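Local coordinates for protein acetyl xylan esterase (Metagenome, PDB 6XYC) that acts as a bifunctional feruloyl and acetyl xylan esterase on complex natural xylans, using an alpha/beta-hydrolase fold, at residues A49-N54 with R80-A85; N26-L31 with N54-A59. All blocks are in the same frame, centred on the assembly; numbering follows the deposited sequence.

Interaction 1 of 2, residues A49-N54 with R80-A85. With AES (4-(2-aminoethyl)benzenesulfonyl fluoride), chain B.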
loop_
_atom_site.group_PDB
_atom_site.type_symbol
_atom_site.label_atom_id
_atom_site.label_comp_id
_atom_site.label_asym_id
_atom_site.label_seq_id
_atom_site.Cartn_x
_atom_site.Cartn_y
_atom_site.Cartn_z
ATOM N N ALA A 49 11.514 -2.007 2.020
ATOM C CA ALA A 49 11.703 -3.434 2.285
ATOM C C ALA A 49 11.142 -3.803 3.658
ATOM O O ALA A 49 11.663 -4.684 4.346
ATOM C CB ALA A 49 13.177 -3.830 2.171
ATOM N N TRP A 50 10.080 -3.099 4.068
ATOM C CA TRP A 50 9.382 -3.261 5.345
ATOM C C TRP A 50 10.213 -2.829 6.553
ATOM O O TRP A 50 9.763 -3.001 7.695
ATOM C CB TRP A 50 8.903 -4.706 5.555
ATOM C CG TRP A 50 7.951 -5.176 4.487
ATOM C CD1 TRP A 50 6.666 -4.761 4.295
ATOM C CD2 TRP A 50 8.215 -6.146 3.468
ATOM N NE1 TRP A 50 6.115 -5.404 3.214
ATOM C CE2 TRP A 50 7.045 -6.264 2.690
ATOM C CE3 TRP A 50 9.328 -6.924 3.134
ATOM C CZ2 TRP A 50 6.956 -7.129 1.602
ATOM C CZ3 TRP A 50 9.236 -7.782 2.056
ATOM C CH2 TRP A 50 8.063 -7.874 1.299
ATOM N N PHE A 51 11.397 -2.239 6.338
ATOM C CA PHE A 51 12.297 -1.962 7.454
ATOM C C PHE A 51 12.007 -0.629 8.140
ATOM O O PHE A 51 12.336 -0.467 9.321
ATOM C CB PHE A 51 13.763 -1.950 6.999
ATOM C CG PHE A 51 14.350 -3.313 6.738
ATOM C CD1 PHE A 51 14.109 -4.376 7.593
ATOM C CD2 PHE A 51 15.157 -3.516 5.626
ATOM C CE1 PHE A 51 14.651 -5.626 7.345
ATOM C CE2 PHE A 51 15.703 -4.759 5.366
ATOM C CZ PHE A 51 15.456 -5.815 6.233
ATOM N N ALA A 52 11.429 0.343 7.438
ATOM C CA ALA A 52 11.299 1.692 7.983
ATOM C C ALA A 52 9.972 1.858 8.715
ATOM O O ALA A 52 8.941 1.332 8.286
ATOM C CB ALA A 52 11.414 2.738 6.873
ATOM N N ASN A 53 10.009 2.596 9.827
ATOM C CA ASN A 53 8.807 2.891 10.601
ATOM C C ASN A 53 8.535 4.388 10.711
ATOM O O ASN A 53 7.688 4.795 11.515
ATOM C CB ASN A 53 8.911 2.273 12.005
ATOM C CG ASN A 53 10.034 2.880 12.842
ATOM O OD1 ASN A 53 10.671 3.856 12.447
ATOM N ND2 ASN A 53 10.275 2.293 14.008
ATOM N N ASN A 54 9.218 5.217 9.907
ATOM C CA ASN A 54 9.166 6.662 10.109
ATOM C C ASN A 54 9.283 7.457 8.811
ATOM O O ASN A 54 9.615 8.648 8.862
ATOM C CB ASN A 54 10.295 7.094 11.056
ATOM C CG ASN A 54 11.656 6.701 10.542
ATOM O OD1 ASN A 54 11.769 6.010 9.532
ATOM N ND2 ASN A 54 12.695 7.129 11.232
ATOM N N ARG A 80 4.892 -0.223 11.405
ATOM C CA ARG A 80 5.981 -0.712 12.238
ATOM C C ARG A 80 7.028 -1.425 11.389
ATOM O O ARG A 80 6.724 -2.017 10.348
ATOM C CB ARG A 80 5.459 -1.658 13.316
ATOM C CG ARG A 80 4.898 -0.961 14.538
ATOM C CD ARG A 80 4.229 -1.962 15.464
ATOM N NE ARG A 80 2.981 -2.458 14.902
ATOM C CZ ARG A 80 2.282 -3.474 15.400
ATOM N NH1 ARG A 80 2.705 -4.107 16.487
ATOM N NH2 ARG A 80 1.153 -3.857 14.813
ATOM N N SER A 81 8.276 -1.356 11.846
ATOM C CA SER A 81 9.373 -2.021 11.157
ATOM C C SER A 81 9.280 -3.532 11.329
ATOM O O SER A 81 8.884 -4.036 12.386
ATOM C CB SER A 81 10.717 -1.522 11.700
ATOM O OG SER A 81 11.795 -2.320 11.235
ATOM N N SER A 82 9.641 -4.260 10.272
ATOM C CA SER A 82 9.747 -5.708 10.384
ATOM C C SER A 82 10.707 -6.112 11.488
ATOM O O SER A 82 10.598 -7.224 12.015
ATOM C CB SER A 82 10.201 -6.313 9.056
ATOM O OG SER A 82 11.505 -5.878 8.720
ATOM N N MET A 83 11.651 -5.241 11.850
ATOM C CA MET A 83 12.615 -5.564 12.892
ATOM C C MET A 83 12.058 -5.376 14.297
ATOM O O MET A 83 12.670 -5.864 15.251
ATOM C CB MET A 83 13.873 -4.710 12.715
ATOM C CG MET A 83 14.644 -5.027 11.446
ATOM S SD MET A 83 16.011 -3.890 11.192
ATOM C CE MET A 83 15.113 -2.389 10.821
ATOM N N GLU A 84 10.919 -4.699 14.450
ATOM C CA GLU A 84 10.286 -4.532 15.753
ATOM C C GLU A 84 9.014 -5.352 15.921
ATOM O O GLU A 84 8.608 -5.603 17.058
ATOM C CB GLU A 84 9.969 -3.050 16.022
ATOM C CG GLU A 84 8.854 -2.454 15.183
ATOM C CD GLU A 84 8.683 -0.956 15.419
ATOM O OE1 GLU A 84 8.589 -0.535 16.592
ATOM O OE2 GLU A 84 8.635 -0.195 14.429
ATOM N N ALA A 85 8.394 -5.791 14.832
ATOM C CA ALA A 85 7.181 -6.593 14.899
ATOM C C ALA A 85 7.077 -7.380 13.605
ATOM O O ALA A 85 7.211 -6.800 12.523
ATOM C CB ALA A 85 5.939 -5.721 15.085
HETATM C C3 AES B . 13.592 -5.244 -1.588
HETATM C C2 AES B . 12.996 -4.038 -1.807
HETATM C C1 AES B . 11.673 -3.885 -1.523
HETATM S S AES B . 10.997 -2.309 -1.785
HETATM O O1S AES B . 10.452 -1.772 -0.511
HETATM O O2S AES B . 12.080 -1.362 -2.029
HETATM C C6 AES B . 10.921 -4.901 -1.030
HETATM C C5 AES B . 11.521 -6.124 -0.810
HETATM C C4 AES B . 12.858 -6.290 -1.085
HETATM C C7 AES B . 13.552 -7.674 -0.856
HETATM C C8 AES B . 12.806 -8.784 -1.639
HETATM N N8 AES B . 13.667 -9.919 -1.679
HETATM O O HOH W 1 11.704 -6.740 6.218
#
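Arg80 meets Asn53 through its backbone, with Asn53 CB 4.2 Å from Arg80 CA. Here two loops of the alpha/beta-hydrolase fold run side by side, one after strand 39-45 and one after strand 73-77. The guanidinium of Arg80 turns elsewhere, to a salt bridge with Asp93. Ser81 begins an ST turn. Ser81 OG lies anti to the backbone N (chi1 169°) and donates to Phe51 O at 2.7 Å, from above the carbonyl plane. The same OG accepts from Met83 N. With an alanine here, Phe51 O and the N-H of Met83 would probably each lose a partner, leaving the two loops less firmly joined. Ser82 N gives Trp50 O a nearly straight bond of 2.9 Å. Ser82 OG lies 3.2 Å from Phe51 CD1 and also donates to a water, which in turn donates to Ala49 O. That carbonyl oxygen sits over the centre of the Phe51 ring. Ala49 N donates to AES O1S at 2.8 Å. Ser122 N also binds the inhibitor, consistent with an oxyanion hole. The side chains of Met83 and Phe51 cross at about a right angle. The methionine chain bends at chi3 (-69°), and SD makes an oblique Met-aromatic contact while Met83 CE lies 3.9 Å from Phe51 CD1. Glu84 closes the contact with a carboxylate oxygen that takes two bonds. Ser81 N reaches the anti lone pair of Glu84 OE2, and Asn53 ND2 donates to Glu84 OE2 at 3.0 Å from above the carboxylate plane.

Interaction 2 of 2, residues N26-L31 with N54-A59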
loop_
_atom_site.group_PDB
_atom_site.type_symbol
_atom_site.label_atom_id
_atom_site.label_comp_id
_atom_site.label_asym_id
_atom_site.label_seq_id
_atom_site.Cartn_x
_atom_site.Cartn_y
_atom_site.Cartn_z
ATOM N N ASN A 26 1.911 6.894 13.398
ATOM C CA ASN A 26 1.553 8.251 13.018
ATOM C C ASN A 26 1.266 8.331 11.525
ATOM O O ASN A 26 1.729 7.508 10.734
ATOM C CB ASN A 26 2.668 9.234 13.374
ATOM C CG ASN A 26 2.758 9.510 14.856
ATOM O OD1 ASN A 26 1.871 9.157 15.628
ATOM N ND2 ASN A 26 3.845 10.165 15.260
ATOM N N LEU A 27 0.502 9.350 11.147
ATOM C CA LEU A 27 0.270 9.650 9.744
ATOM C C LEU A 27 0.239 11.158 9.553
ATOM O O LEU A 27 0.120 11.922 10.513
ATOM C CB LEU A 27 -1.038 9.021 9.241
ATOM C CG LEU A 27 -2.313 9.221 10.055
ATOM C CD1 LEU A 27 -2.924 10.576 9.793
ATOM C CD2 LEU A 27 -3.290 8.094 9.717
ATOM N N ASP A 28 0.362 11.576 8.297
ATOM C CA ASP A 28 0.241 12.974 7.906
ATOM C C ASP A 28 -0.931 13.110 6.946
ATOM O O ASP A 28 -1.149 12.239 6.098
ATOM C CB ASP A 28 1.523 13.479 7.245
ATOM C CG ASP A 28 2.751 13.267 8.107
ATOM O OD1 ASP A 28 2.622 13.289 9.352
ATOM O OD2 ASP A 28 3.838 13.076 7.528
ATOM N N ILE A 29 -1.686 14.200 7.074
ATOM C CA ILE A 29 -2.850 14.448 6.228
ATOM C C ILE A 29 -2.671 15.791 5.535
ATOM O O ILE A 29 -2.393 16.796 6.194
ATOM C CB ILE A 29 -4.156 14.433 7.044
ATOM C CG1 ILE A 29 -4.350 13.084 7.738
ATOM C CG2 ILE A 29 -5.339 14.739 6.143
ATOM C CD1 ILE A 29 -5.511 13.060 8.709
ATOM N N TYR A 30 -2.845 15.813 4.217
ATOM C CA TYR A 30 -2.754 17.029 3.415
ATOM C C TYR A 30 -4.019 17.180 2.580
ATOM O O TYR A 30 -4.479 16.209 1.973
ATOM C CB TYR A 30 -1.536 17.005 2.485
ATOM C CG TYR A 30 -0.210 16.814 3.181
ATOM C CD1 TYR A 30 0.521 17.901 3.627
ATOM C CD2 TYR A 30 0.317 15.543 3.377
ATOM C CE1 TYR A 30 1.738 17.732 4.256
ATOM C CE2 TYR A 30 1.531 15.364 4.012
ATOM C CZ TYR A 30 2.239 16.466 4.448
ATOM O OH TYR A 30 3.451 16.303 5.077
ATOM N N LEU A 31 -4.585 18.403 2.543
ATOM C CA LEU A 31 -5.725 18.691 1.683
ATOM C C LEU A 31 -5.294 19.588 0.521
ATOM O O LEU A 31 -4.430 20.452 0.703
ATOM C CB LEU A 31 -6.854 19.378 2.454
ATOM C CG LEU A 31 -7.276 18.719 3.769
ATOM C CD1 LEU A 31 -8.362 19.541 4.455
ATOM C CD2 LEU A 31 -7.743 17.285 3.539
ATOM N N ASN A 54 9.218 5.217 9.907
ATOM C CA ASN A 54 9.166 6.662 10.109
ATOM C C ASN A 54 9.283 7.457 8.811
ATOM O O ASN A 54 9.615 8.648 8.862
ATOM C CB ASN A 54 10.295 7.094 11.056
ATOM C CG ASN A 54 11.656 6.701 10.542
ATOM O OD1 ASN A 54 11.769 6.010 9.532
ATOM N ND2 ASN A 54 12.695 7.129 11.232
ATOM N N ALA A 55 9.006 6.852 7.658
ATOM C CA ALA A 55 9.357 7.444 6.376
ATOM C C ALA A 55 8.162 8.043 5.651
ATOM O O ALA A 55 8.230 8.252 4.431
ATOM C CB ALA A 55 10.032 6.402 5.484
ATOM N N LYS A 56 7.080 8.351 6.370
ATOM C CA LYS A 56 5.881 8.848 5.703
ATOM C C LYS A 56 6.152 10.127 4.920
ATOM O O LYS A 56 5.514 10.369 3.891
ATOM C CB LYS A 56 4.767 9.078 6.724
ATOM C CG LYS A 56 5.153 9.921 7.938
ATOM C CD LYS A 56 3.963 10.069 8.887
ATOM C CE LYS A 56 4.393 10.621 10.236
ATOM N NZ LYS A 56 4.925 12.025 10.124
ATOM N N ALA A 57 7.097 10.952 5.377
ATOM C CA ALA A 57 7.408 12.176 4.645
ATOM C C ALA A 57 8.059 11.878 3.302
ATOM O O ALA A 57 7.895 12.646 2.349
ATOM C CB ALA A 57 8.318 13.072 5.487
ATOM N N MET A 58 8.797 10.773 3.203
ATOM C CA MET A 58 9.408 10.416 1.929
ATOM C C MET A 58 8.349 10.063 0.894
ATOM O O MET A 58 8.465 10.449 -0.274
ATOM C CB MET A 58 10.380 9.247 2.123
ATOM C CG MET A 58 11.778 9.697 2.538
ATOM S SD MET A 58 12.845 8.341 3.058
ATOM C CE MET A 58 14.449 9.130 2.961
ATOM N N ALA A 59 7.317 9.317 1.301
ATOM C CA ALA A 59 6.228 8.985 0.387
ATOM C C ALA A 59 5.528 10.248 -0.092
ATOM O O ALA A 59 5.268 10.416 -1.288
ATOM C CB ALA A 59 5.239 8.041 1.070
#
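Lys56 and Asp28 form a buried salt bridge between the first turn of helix 56-69 and strand 26-32 of the alpha/beta-hydrolase sheet. The helix packs on this sheet, and Ala55 holds the N-cap position. The tight part is the lysine side chain lying across that of Asp28 at about a right angle. Lys56 CD lies over the carboxylate face, 3.3 Å from Asp28 OD2. The bend at the last torsion (chi4 65°) brings NZ down beside the two oxygens, close to their plane. Lys56 NZ donates to Asp28 OD1 at 2.7 Å, on the syn side and slightly out of the carboxylate plane. A weak bond runs from Lys56 NZ to Asp28 OD2 at 3.0 Å. Asn14 of the neighbouring strand 8-16 grips both partners: its OD1 accepts from the lysine, and its backbone N donates to Asp28 OD1. The buried charges therefore have each other and a shared polar neighbour. Asp28 OD2 also faces the start of the helix, 4.4 Å from Ala57 N. This is too far for a bond, but the helix end would probably favour the negative charge. The contact is looser at Asn26, which is partly exposed. Of its side chain, CB touches the lysine, and its amide makes weak bonds to Asn14 and Asn16. Leu27 contributes its backbone; its CB is directed away, and its side chain touches Ile75 and Ile77. Ala57 is partly exposed and barely takes part. At the Asn26 margin, Asn26 CB lies 3.8 Å from Lys56 CE.

How the interactions relate
The centres of the two contacts lie about 15 Å apart, and Asn54 belongs to both. Along the chain the order is 26-31, 49-54, 54-59 and 80-85, so the contacts alternate. Strand 39-45, helix 56-69 and strand 73-77 make a beta-alpha-beta crossover. Interaction 1 pairs the loop entering that helix with the loop that follows strand 73-77. Interaction 2 ties the start of the same helix to strand 26-32, which runs antiparallel beside strand 73-77. The segment 49-59 is thus held at both ends: by a neighbouring loop on the side of the inhibitor pocket, and by the sheet on the other.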